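Local coordinates for protein probable M18-family aminopeptidase 1 (Thermotoga maritima, PDB 2GLF) that probably acts as a metal-dependent aminopeptidase of the M18 family, cleaving residues from the amino ends of peptides, at residues K5-R11 / Q383-W387. Residues are numbered along the deposited sequence; the frame is centred on the assembly and turned at random.
Sequences KNVWHHR and QGVIW
The guanidinium group of R11 meets the carbonyl O of G384 at its edge, close to its own plane. R11 NH1 gives this O a hydrogen bond of 3.1 Å, with an N-H...O angle of 159°. The donor is tilted 23° from the carbonyl plane. I386 CD1 approaches the same guanidinium group obliquely, and the ring of H10 has I386 CG1 at a slant. The CB of I386 is directed toward 5-11, and both branches meet that segment. CG2, anti to the backbone N, packs 3.5 Å from V7 CG2 and also touches K5 O. CG1 faces K5 CB, and CD1 lies 4.1 Å from H10 CB. The R11 chain is bent at chi2 (62°) and slides past I386 in the opposite direction, which brings NH1 to G384 O. An alanine at R11 is likely to leave G384 O without this donor and one flank of I386 less covered. G384, just past helix 370-382, has a positive phi and closes its C-terminal end in a Schellman motif. The contact joins the loop before helix 13-29 to the loop between helix 370-382 and strand 387-389, an outermost strand of the mixed sheet within this chain, away from the metal sites. Helix 433-449 lies against both segments: V7 touches A434, and E438 accepts a hydrogen bond from I386 N and forms a long, weak ion pair with R11.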
loop_
_atom_site.group_PDB
_atom_site.type_symbol
_atom_site.label_atom_id
_atom_site.label_comp_id
_atom_site.label_asym_id
_atom_site.label_seq_id
_atom_site.Cartn_x
_atom_site.Cartn_y
_atom_site.Cartn_z
ATOM N N LYS A 5 49.592 6.122 -11.300
ATOM C CA LYS A 5 50.717 6.193 -10.375
ATOM C C LYS A 5 50.290 6.782 -9.042
ATOM O O LYS A 5 49.326 7.546 -8.975
ATOM C CB LYS A 5 51.834 7.075 -10.939
ATOM C CG LYS A 5 52.422 6.624 -12.250
ATOM C CD LYS A 5 53.591 7.518 -12.629
ATOM C CE LYS A 5 54.148 7.146 -13.988
ATOM N NZ LYS A 5 54.517 5.705 -14.042
ATOM N N ASN A 6 51.022 6.439 -7.984
ATOM C CA ASN A 6 50.719 6.970 -6.666
ATOM C C ASN A 6 51.685 8.102 -6.353
ATOM O O ASN A 6 52.903 7.909 -6.315
ATOM C CB ASN A 6 50.822 5.884 -5.592
ATOM C CG ASN A 6 50.312 6.356 -4.236
ATOM O OD1 ASN A 6 50.955 7.166 -3.564
ATOM N ND2 ASN A 6 49.142 5.861 -3.835
ATOM N N VAL A 7 51.133 9.287 -6.127
ATOM C CA VAL A 7 51.950 10.447 -5.825
ATOM C C VAL A 7 53.010 10.195 -4.751
ATOM O O VAL A 7 54.144 10.647 -4.892
ATOM C CB VAL A 7 51.065 11.636 -5.417
ATOM C CG1 VAL A 7 51.925 12.810 -4.989
ATOM C CG2 VAL A 7 50.185 12.032 -6.593
ATOM N N TRP A 8 52.660 9.466 -3.692
ATOM C CA TRP A 8 53.622 9.191 -2.620
ATOM C C TRP A 8 54.900 8.515 -3.114
ATOM O O TRP A 8 55.945 8.618 -2.470
ATOM C CB TRP A 8 52.992 8.330 -1.513
ATOM C CG TRP A 8 51.896 9.030 -0.758
ATOM C CD1 TRP A 8 50.553 8.858 -0.923
ATOM C CD2 TRP A 8 52.050 10.054 0.235
ATOM N NE1 TRP A 8 49.859 9.712 -0.100
ATOM C CE2 TRP A 8 50.751 10.458 0.623
ATOM C CE3 TRP A 8 53.157 10.671 0.832
ATOM C CZ2 TRP A 8 50.528 11.453 1.585
ATOM C CZ3 TRP A 8 52.936 11.658 1.784
ATOM C CH2 TRP A 8 51.628 12.040 2.152
ATOM N N HIS A 9 54.818 7.833 -4.252
ATOM C CA HIS A 9 55.982 7.154 -4.812
ATOM C C HIS A 9 56.723 7.993 -5.853
ATOM O O HIS A 9 57.649 7.505 -6.499
ATOM C CB HIS A 9 55.562 5.834 -5.453
ATOM C CG HIS A 9 55.106 4.802 -4.472
ATOM N ND1 HIS A 9 54.539 3.608 -4.861
ATOM C CD2 HIS A 9 55.151 4.775 -3.118
ATOM C CE1 HIS A 9 54.252 2.889 -3.790
ATOM N NE2 HIS A 9 54.615 3.575 -2.720
ATOM N N HIS A 10 56.321 9.251 -6.020
ATOM C CA HIS A 10 56.963 10.114 -7.002
ATOM C C HIS A 10 57.155 11.563 -6.559
ATOM O O HIS A 10 57.612 12.381 -7.357
ATOM C CB HIS A 10 56.155 10.133 -8.303
ATOM C CG HIS A 10 55.951 8.787 -8.919
ATOM N ND1 HIS A 10 56.997 7.977 -9.304
ATOM C CD2 HIS A 10 54.819 8.118 -9.242
ATOM C CE1 HIS A 10 56.519 6.868 -9.839
ATOM N NE2 HIS A 10 55.200 6.928 -9.813
ATOM N N ARG A 11 56.834 11.904 -5.315
ATOM C CA ARG A 11 56.983 13.299 -4.940
ATOM C C ARG A 11 57.837 13.750 -3.769
ATOM O O ARG A 11 58.152 14.942 -3.689
ATOM C CB ARG A 11 55.609 13.953 -4.816
ATOM C CG ARG A 11 55.432 15.111 -5.791
ATOM C CD ARG A 11 55.540 14.611 -7.221
ATOM N NE ARG A 11 55.655 15.693 -8.186
ATOM C CZ ARG A 11 55.649 15.514 -9.502
ATOM N NH1 ARG A 11 55.532 14.292 -10.003
ATOM N NH2 ARG A 11 55.767 16.553 -10.320
ATOM N N GLN A 383 55.321 17.622 -18.104
ATOM C CA GLN A 383 55.907 18.124 -16.867
ATOM C C GLN A 383 55.954 17.013 -15.812
ATOM O O GLN A 383 56.344 17.244 -14.658
ATOM C CB GLN A 383 55.100 19.304 -16.323
ATOM C CG GLN A 383 55.039 20.507 -17.238
ATOM C CD GLN A 383 56.402 20.908 -17.763
ATOM O OE1 GLN A 383 56.956 20.253 -18.644
ATOM N NE2 GLN A 383 56.952 21.986 -17.219
ATOM N N GLY A 384 55.545 15.810 -16.211
ATOM C CA GLY A 384 55.553 14.675 -15.301
ATOM C C GLY A 384 54.583 14.777 -14.138
ATOM O O GLY A 384 54.852 14.269 -13.050
ATOM N N VAL A 385 53.449 15.430 -14.362
ATOM C CA VAL A 385 52.447 15.584 -13.317
ATOM C C VAL A 385 51.580 14.325 -13.212
ATOM O O VAL A 385 51.084 13.810 -14.215
ATOM C CB VAL A 385 51.538 16.788 -13.607
ATOM C CG1 VAL A 385 50.693 17.105 -12.394
ATOM C CG2 VAL A 385 52.373 17.976 -14.010
ATOM N N ILE A 386 51.410 13.827 -11.994
ATOM C CA ILE A 386 50.596 12.642 -11.757
ATOM C C ILE A 386 49.117 13.038 -11.783
ATOM O O ILE A 386 48.683 13.884 -11.003
ATOM C CB ILE A 386 50.931 11.995 -10.377
ATOM C CG1 ILE A 386 52.246 11.212 -10.453
ATOM C CG2 ILE A 386 49.824 11.053 -9.960
ATOM C CD1 ILE A 386 53.448 12.051 -10.774
ATOM N N TRP A 387 48.344 12.439 -12.681
ATOM C CA TRP A 387 46.921 12.757 -12.764
ATOM C C TRP A 387 46.071 11.513 -13.049
ATOM O O TRP A 387 46.582 10.460 -13.443
ATOM C CB TRP A 387 46.677 13.822 -13.843
ATOM C CG TRP A 387 47.008 13.360 -15.231
ATOM C CD1 TRP A 387 48.255 13.159 -15.760
ATOM C CD2 TRP A 387 46.076 12.955 -16.239
ATOM N NE1 TRP A 387 48.154 12.646 -17.032
ATOM C CE2 TRP A 387 46.829 12.510 -17.351
ATOM C CE3 TRP A 387 44.675 12.921 -16.311
ATOM C CZ2 TRP A 387 46.226 12.035 -18.522
ATOM C CZ3 TRP A 387 44.076 12.449 -17.476
ATOM C CH2 TRP A 387 44.852 12.012 -18.565
#